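Local coordinates for protein putative thiol-disulfide isomerase or thioredoxin (Salmonella enterica subsp. enterica serovar Typhimurium, PDB 3L9V) that probably catalyses thiol-disulfide exchange as a DsbA-like oxidoreductase of the thioredoxin fold, helping to form disulfide bonds in other proteins, at residues 36-47 with 171-182. Residues are numbered along the deposited sequence; the frame is centred on the assembly and turned at random.
Sequences MGVDQAIRHVLP and RSRYAAVVRKLL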
HETATM    1  N   MSE A  36      13.631   0.184  -3.934  1.00 40.26           N
HETATM    2  CA  MSE A  36      14.444  -0.750  -3.163  1.00 37.65           C
HETATM    3  C   MSE A  36      14.016  -2.195  -3.263  1.00 34.21           C
HETATM    4  O   MSE A  36      14.673  -3.064  -2.710  1.00 34.74           O
HETATM    5  CB  MSE A  36      14.480  -0.327  -1.705  1.00 34.51           C
HETATM    6  CG  MSE A  36      15.191   0.983  -1.498  1.00 35.49           C
HETATM    7 SE   MSE A  36      15.260   1.404   0.388  1.00 50.49          SE
HETATM    8  CE  MSE A  36      16.342   3.028   0.210  1.00 82.39           C
ATOM      9  N   GLY A  37      12.903  -2.445  -3.942  1.00 29.54           N
ATOM     10  CA  GLY A  37      12.416  -3.800  -4.144  1.00 29.71           C
ATOM     11  C   GLY A  37      12.040  -4.547  -2.871  1.00 27.61           C
ATOM     12  O   GLY A  37      12.117  -5.771  -2.843  1.00 34.41           O
ATOM     13  N   VAL A  38      11.665  -3.816  -1.824  1.00 30.22           N
ATOM     14  CA  VAL A  38      11.241  -4.438  -0.570  1.00 27.33           C
ATOM     15  C   VAL A  38       9.868  -5.116  -0.743  1.00 30.65           C
ATOM     16  O   VAL A  38       9.697  -6.261  -0.354  1.00 29.30           O
ATOM     17  CB  VAL A  38      11.229  -3.414   0.582  1.00 31.00           C
ATOM     18  CG1 VAL A  38      10.582  -3.991   1.829  1.00 36.85           C
ATOM     19  CG2 VAL A  38      12.665  -2.938   0.895  1.00 28.31           C
ATOM     20  N   ASP A  39       8.896  -4.418  -1.332  1.00 27.94           N
ATOM     21  CA  ASP A  39       7.606  -5.049  -1.632  1.00 32.61           C
ATOM     22  C   ASP A  39       7.810  -6.355  -2.421  1.00 30.10           C
ATOM     23  O   ASP A  39       7.228  -7.405  -2.112  1.00 29.50           O
ATOM     24  CB  ASP A  39       6.672  -4.094  -2.396  1.00 38.04           C
ATOM     25  CG  ASP A  39       5.999  -3.066  -1.491  1.00 35.08           C
ATOM     26  OD1 ASP A  39       6.286  -3.045  -0.272  1.00 35.55           O
ATOM     27  OD2 ASP A  39       5.162  -2.281  -1.995  1.00 35.68           O
ATOM     28  N   GLN A  40       8.661  -6.305  -3.433  1.00 31.84           N
ATOM     29  CA  GLN A  40       8.892  -7.479  -4.271  1.00 30.33           C
ATOM     30  C   GLN A  40       9.571  -8.607  -3.489  1.00 33.47           C
ATOM     31  O   GLN A  40       9.188  -9.763  -3.614  1.00 26.63           O
ATOM     32  CB  GLN A  40       9.714  -7.084  -5.498  1.00 31.76           C
ATOM     33  CG  GLN A  40      10.235  -8.220  -6.327  1.00 39.80           C
ATOM     34  CD  GLN A  40      11.288  -7.745  -7.335  1.00 61.32           C
ATOM     35  OE1 GLN A  40      11.246  -6.603  -7.807  1.00 66.03           O
ATOM     36  NE2 GLN A  40      12.240  -8.620  -7.659  1.00 65.32           N
ATOM     37  N   ALA A  41      10.569  -8.267  -2.679  1.00 29.28           N
ATOM     38  CA  ALA A  41      11.234  -9.270  -1.843  1.00 33.31           C
ATOM     39  C   ALA A  41      10.242  -9.932  -0.871  1.00 27.37           C
ATOM     40  O   ALA A  41      10.349 -11.108  -0.568  1.00 32.45           O
ATOM     41  CB  ALA A  41      12.420  -8.647  -1.086  1.00 23.76           C
ATOM     42  N   ILE A  42       9.282  -9.157  -0.384  1.00 30.93           N
ATOM     43  CA  ILE A  42       8.230  -9.690   0.474  1.00 34.84           C
ATOM     44  C   ILE A  42       7.311 -10.635  -0.322  1.00 38.51           C
ATOM     45  O   ILE A  42       6.995 -11.731   0.134  1.00 34.56           O
ATOM     46  CB  ILE A  42       7.427  -8.546   1.153  1.00 31.46           C
ATOM     47  CG1 ILE A  42       8.258  -7.896   2.260  1.00 21.43           C
ATOM     48  CG2 ILE A  42       6.132  -9.060   1.759  1.00 32.33           C
ATOM     49  CD1 ILE A  42       7.567  -6.686   2.891  1.00 23.15           C
ATOM     50  N   ARG A  43       6.898 -10.230  -1.521  1.00 30.75           N
ATOM     51  CA  ARG A  43       6.038 -11.096  -2.313  1.00 31.15           C
ATOM     52  C   ARG A  43       6.770 -12.405  -2.593  1.00 34.75           C
ATOM     53  O   ARG A  43       6.179 -13.476  -2.634  1.00 30.03           O
ATOM     54  CB  ARG A  43       5.616 -10.400  -3.617  1.00 29.44           C
ATOM     55  CG  ARG A  43       4.496  -9.376  -3.399  1.00 23.77           C
ATOM     56  CD  ARG A  43       4.124  -8.625  -4.690  1.00 30.69           C
ATOM     57  NE  ARG A  43       3.058  -7.675  -4.399  1.00 36.49           N
ATOM     58  CZ  ARG A  43       3.197  -6.353  -4.386  1.00 44.20           C
ATOM     59  NH1 ARG A  43       4.366  -5.806  -4.693  1.00 44.98           N
ATOM     60  NH2 ARG A  43       2.157  -5.582  -4.077  1.00 40.55           N
ATOM     61  N   HIS A  44       8.081 -12.306  -2.737  1.00 32.12           N
ATOM     62  CA  HIS A  44       8.896 -13.466  -3.016  1.00 35.49           C
ATOM     63  C   HIS A  44       8.923 -14.499  -1.881  1.00 37.09           C
ATOM     64  O   HIS A  44       9.267 -15.648  -2.112  1.00 35.61           O
ATOM     65  CB  HIS A  44      10.320 -13.043  -3.398  1.00 43.34           C
ATOM     66  CG  HIS A  44      11.219 -14.195  -3.718  1.00 54.14           C
ATOM     67  ND1 HIS A  44      12.251 -14.586  -2.891  1.00 61.25           N
ATOM     68  CD2 HIS A  44      11.229 -15.051  -4.765  1.00 59.75           C
ATOM     69  CE1 HIS A  44      12.865 -15.629  -3.424  1.00 65.78           C
ATOM     70  NE2 HIS A  44      12.265 -15.932  -4.557  1.00 64.33           N
ATOM     71  N   VAL A  45       8.563 -14.120  -0.663  1.00 33.87           N
ATOM     72  CA  VAL A  45       8.569 -15.123   0.399  1.00 35.06           C
ATOM     73  C   VAL A  45       7.161 -15.508   0.817  1.00 34.56           C
ATOM     74  O   VAL A  45       6.979 -16.226   1.787  1.00 33.28           O
ATOM     75  CB  VAL A  45       9.428 -14.701   1.621  1.00 30.91           C
ATOM     76  CG1 VAL A  45      10.865 -14.434   1.182  1.00 33.47           C
ATOM     77  CG2 VAL A  45       8.837 -13.471   2.316  1.00 28.21           C
ATOM     78  N   LEU A  46       6.163 -15.050   0.068  1.00 26.70           N
ATOM     79  CA  LEU A  46       4.792 -15.426   0.372  1.00 30.77           C
ATOM     80  C   LEU A  46       4.617 -16.922   0.201  1.00 32.08           C
ATOM     81  O   LEU A  46       4.956 -17.458  -0.839  1.00 37.67           O
ATOM     82  CB  LEU A  46       3.830 -14.710  -0.560  1.00 36.09           C
ATOM     83  CG  LEU A  46       3.515 -13.244  -0.252  1.00 36.84           C
ATOM     84  CD1 LEU A  46       2.628 -12.670  -1.370  1.00 30.19           C
ATOM     85  CD2 LEU A  46       2.849 -13.111   1.107  1.00 27.83           C
ATOM     86  N   PRO A  47       4.101 -17.610   1.229  1.00 37.06           N
ATOM     87  CA  PRO A  47       3.791 -19.032   1.053  1.00 41.39           C
ATOM     88  C   PRO A  47       2.780 -19.225  -0.068  1.00 45.49           C
ATOM     89  O   PRO A  47       2.110 -18.267  -0.455  1.00 37.14           O
ATOM     90  CB  PRO A  47       3.167 -19.414   2.395  1.00 40.20           C
ATOM     91  CG  PRO A  47       3.796 -18.483   3.361  1.00 44.41           C
ATOM     92  CD  PRO A  47       3.882 -17.175   2.616  1.00 43.75           C
ATOM     93  N   ARG A 171      17.040  -4.620   2.417  1.00 27.11           N
ATOM     94  CA  ARG A 171      15.952  -5.372   1.801  1.00 32.00           C
ATOM     95  C   ARG A 171      15.915  -6.838   2.260  1.00 33.32           C
ATOM     96  O   ARG A 171      14.864  -7.373   2.612  1.00 32.24           O
ATOM     97  CB  ARG A 171      16.097  -5.313   0.279  1.00 27.15           C
ATOM     98  CG  ARG A 171      15.193  -6.270  -0.485  1.00 28.22           C
ATOM     99  CD  ARG A 171      15.330  -6.057  -2.010  1.00 32.82           C
ATOM    100  NE  ARG A 171      16.607  -6.525  -2.541  1.00 34.58           N
ATOM    101  CZ  ARG A 171      17.441  -5.809  -3.295  1.00 32.51           C
ATOM    102  NH1 ARG A 171      17.162  -4.562  -3.637  1.00 30.49           N
ATOM    103  NH2 ARG A 171      18.566  -6.355  -3.715  1.00 41.26           N
ATOM    104  N   SER A 172      17.074  -7.483   2.253  1.00 31.15           N
ATOM    105  CA  SER A 172      17.163  -8.883   2.652  1.00 32.49           C
ATOM    106  C   SER A 172      16.779  -9.086   4.117  1.00 29.96           C
ATOM    107  O   SER A 172      16.098 -10.058   4.461  1.00 26.75           O
ATOM    108  CB  SER A 172      18.574  -9.428   2.426  1.00 36.47           C
ATOM    109  OG  SER A 172      18.921  -9.373   1.058  1.00 53.02           O
ATOM    110  N   ARG A 173      17.222  -8.180   4.978  1.00 24.94           N
ATOM    111  CA  ARG A 173      16.928  -8.334   6.397  1.00 24.20           C
ATOM    112  C   ARG A 173      15.463  -8.087   6.700  1.00 26.57           C
ATOM    113  O   ARG A 173      14.870  -8.799   7.498  1.00 31.61           O
ATOM    114  CB  ARG A 173      17.845  -7.462   7.253  1.00 27.88           C
ATOM    115  CG  ARG A 173      19.284  -7.932   7.172  1.00 23.71           C
ATOM    116  CD  ARG A 173      20.266  -6.875   7.657  1.00 26.65           C
ATOM    117  NE  ARG A 173      21.613  -7.290   7.298  1.00 37.13           N
ATOM    118  CZ  ARG A 173      22.706  -6.566   7.495  1.00 38.62           C
ATOM    119  NH1 ARG A 173      22.623  -5.367   8.045  1.00 34.61           N
ATOM    120  NH2 ARG A 173      23.881  -7.050   7.128  1.00 40.30           N
ATOM    121  N   TYR A 174      14.871  -7.094   6.041  1.00 26.25           N
ATOM    122  CA  TYR A 174      13.453  -6.798   6.219  1.00 25.64           C
ATOM    123  C   TYR A 174      12.604  -7.994   5.765  1.00 24.80           C
ATOM    124  O   TYR A 174      11.719  -8.450   6.491  1.00 30.39           O
ATOM    125  CB  TYR A 174      13.066  -5.539   5.431  1.00 33.22           C
ATOM    126  CG  TYR A 174      11.785  -4.867   5.881  1.00 29.79           C
ATOM    127  CD1 TYR A 174      11.806  -3.852   6.827  1.00 29.16           C
ATOM    128  CD2 TYR A 174      10.559  -5.242   5.351  1.00 31.32           C
ATOM    129  CE1 TYR A 174      10.634  -3.230   7.236  1.00 31.27           C
ATOM    130  CE2 TYR A 174       9.384  -4.627   5.752  1.00 26.33           C
ATOM    131  CZ  TYR A 174       9.424  -3.634   6.685  1.00 30.97           C
ATOM    132  OH  TYR A 174       8.259  -3.027   7.059  1.00 27.91           O
ATOM    133  N   ALA A 175      12.899  -8.509   4.575  1.00 24.15           N
ATOM    134  CA  ALA A 175      12.185  -9.669   4.046  1.00 32.49           C
ATOM    135  C   ALA A 175      12.404 -10.939   4.887  1.00 33.47           C
ATOM    136  O   ALA A 175      11.497 -11.756   5.013  1.00 27.39           O
ATOM    137  CB  ALA A 175      12.568  -9.929   2.583  1.00 29.49           C
ATOM    138  N   ALA A 176      13.604 -11.092   5.447  1.00 26.00           N
ATOM    139  CA  ALA A 176      13.922 -12.250   6.270  1.00 26.04           C
ATOM    140  C   ALA A 176      12.999 -12.307   7.478  1.00 24.36           C
ATOM    141  O   ALA A 176      12.475 -13.364   7.830  1.00 30.32           O
ATOM    142  CB  ALA A 176      15.388 -12.226   6.712  1.00 27.08           C
ATOM    143  N   VAL A 177      12.774 -11.155   8.095  1.00 26.45           N
ATOM    144  CA  VAL A 177      11.872 -11.088   9.225  1.00 28.85           C
ATOM    145  C   VAL A 177      10.419 -11.373   8.825  1.00 32.34           C
ATOM    146  O   VAL A 177       9.712 -12.098   9.515  1.00 27.38           O
ATOM    147  CB  VAL A 177      12.007  -9.751   9.989  1.00 27.35           C
ATOM    148  CG1 VAL A 177      10.854  -9.563  10.960  1.00 19.78           C
ATOM    149  CG2 VAL A 177      13.338  -9.726  10.723  1.00 33.15           C
ATOM    150  N   VAL A 178       9.977 -10.820   7.704  1.00 27.11           N
ATOM    151  CA  VAL A 178       8.632 -11.133   7.231  1.00 20.10           C
ATOM    152  C   VAL A 178       8.470 -12.602   6.905  1.00 21.87           C
ATOM    153  O   VAL A 178       7.465 -13.219   7.263  1.00 30.31           O
ATOM    154  CB  VAL A 178       8.245 -10.290   6.026  1.00 26.72           C
ATOM    155  CG1 VAL A 178       6.929 -10.822   5.408  1.00 20.34           C
ATOM    156  CG2 VAL A 178       8.104  -8.859   6.474  1.00 21.05           C
ATOM    157  N   ARG A 179       9.463 -13.153   6.211  1.00 24.34           N
ATOM    158  CA  ARG A 179       9.525 -14.579   5.933  1.00 25.78           C
ATOM    159  C   ARG A 179       9.375 -15.407   7.231  1.00 29.28           C
ATOM    160  O   ARG A 179       8.503 -16.273   7.335  1.00 31.26           O
ATOM    161  CB  ARG A 179      10.844 -14.917   5.228  1.00 28.82           C
ATOM    162  CG  ARG A 179      10.999 -16.404   4.786  1.00 34.23           C
ATOM    163  CD  ARG A 179      12.488 -16.781   4.599  1.00 30.11           C
ATOM    164  NE  ARG A 179      13.155 -16.812   5.892  1.00 29.67           N
ATOM    165  CZ  ARG A 179      14.395 -16.392   6.136  1.00 32.80           C
ATOM    166  NH1 ARG A 179      15.152 -15.896   5.165  1.00 28.21           N
ATOM    167  NH2 ARG A 179      14.879 -16.479   7.370  1.00 35.42           N
ATOM    168  N   LYS A 180      10.221 -15.133   8.218  1.00 22.97           N
ATOM    169  CA  LYS A 180      10.134 -15.818   9.511  1.00 24.98           C
ATOM    170  C   LYS A 180       8.721 -15.819  10.100  1.00 25.75           C
ATOM    171  O   LYS A 180       8.214 -16.836  10.552  1.00 31.40           O
ATOM    172  CB  LYS A 180      11.110 -15.188  10.501  1.00 24.97           C
ATOM    173  CG  LYS A 180      10.899 -15.655  11.945  1.00 38.41           C
ATOM    174  CD  LYS A 180      12.013 -15.145  12.858  1.00 43.54           C
ATOM    175  CE  LYS A 180      11.954 -13.622  13.010  1.00 44.68           C
ATOM    176  NZ  LYS A 180      13.149 -13.097  13.741  1.00 42.81           N
ATOM    177  N   LEU A 181       8.086 -14.654  10.080  1.00 29.50           N
ATOM    178  CA  LEU A 181       6.772 -14.475  10.668  1.00 26.66           C
ATOM    179  C   LEU A 181       5.663 -15.137   9.861  1.00 30.42           C
ATOM    180  O   LEU A 181       4.569 -15.385  10.376  1.00 22.80           O
ATOM    181  CB  LEU A 181       6.478 -12.988  10.832  1.00 23.87           C
ATOM    182  CG  LEU A 181       7.319 -12.264  11.884  1.00 35.84           C
ATOM    183  CD1 LEU A 181       6.996 -10.771  11.863  1.00 26.03           C
ATOM    184  CD2 LEU A 181       7.095 -12.846  13.285  1.00 26.78           C
ATOM    185  N   LEU A 182       5.944 -15.411   8.593  1.00 24.34           N
ATOM    186  CA  LEU A 182       5.007 -16.141   7.767  1.00 32.10           C
ATOM    187  C   LEU A 182       5.155 -17.650   7.937  1.00 33.43           C
ATOM    188  O   LEU A 182       4.365 -18.404   7.396  1.00 35.39           O
ATOM    189  CB  LEU A 182       5.230 -15.793   6.303  1.00 26.02           C
ATOM    190  CG  LEU A 182       4.574 -14.458   5.923  1.00 27.07           C
ATOM    191  CD1 LEU A 182       5.129 -13.936   4.617  1.00 25.17           C
ATOM    192  CD2 LEU A 182       3.103 -14.692   5.824  1.00 31.46           C
TER
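Arg171 reaches across to the chain just before helix 38-43, where its NH1 donates a nearly straight hydrogen bond (174°) to Met36 O at 3.0 Å. The carbonyl lies in the guanidinium plane, whereas the donor sits well above the carbonyl plane. A bend at chi3 (71°) in an otherwise extended chain turns the guanidinium toward this oxygen, while Arg171 CG rests 3.7 Å from Ala41 CB. The two helix segments run roughly parallel (34°), their axes 9.0 Å apart, and the small pair Ala41 and Ala175 meets methyl to methyl, CB to CB 3.9 Å. Beside them the Tyr174 ring receives Ile42 CD1 at its edge and Val38 CG1 obliquely, 3.7 Å from CD2; its hydroxyl bonds to Asn159. Val45 lays both methyls across the aliphatic start of Arg179, CG2 to CB 3.8 Å. At the far end Leu182 CD1 packs against Pro47 CD (4.0 Å) and, more loosely, Leu46 CD2. Met52 of strand 52-56 backs Ile42, and Val151 of strand 148-151 backs Val178 and Leu182, placing both helices over one side of the thioredoxin-fold sheet. The chemistry implies a largely apolar seam, with one directional arginine bond tying it at the N-terminal end of helix 38-43.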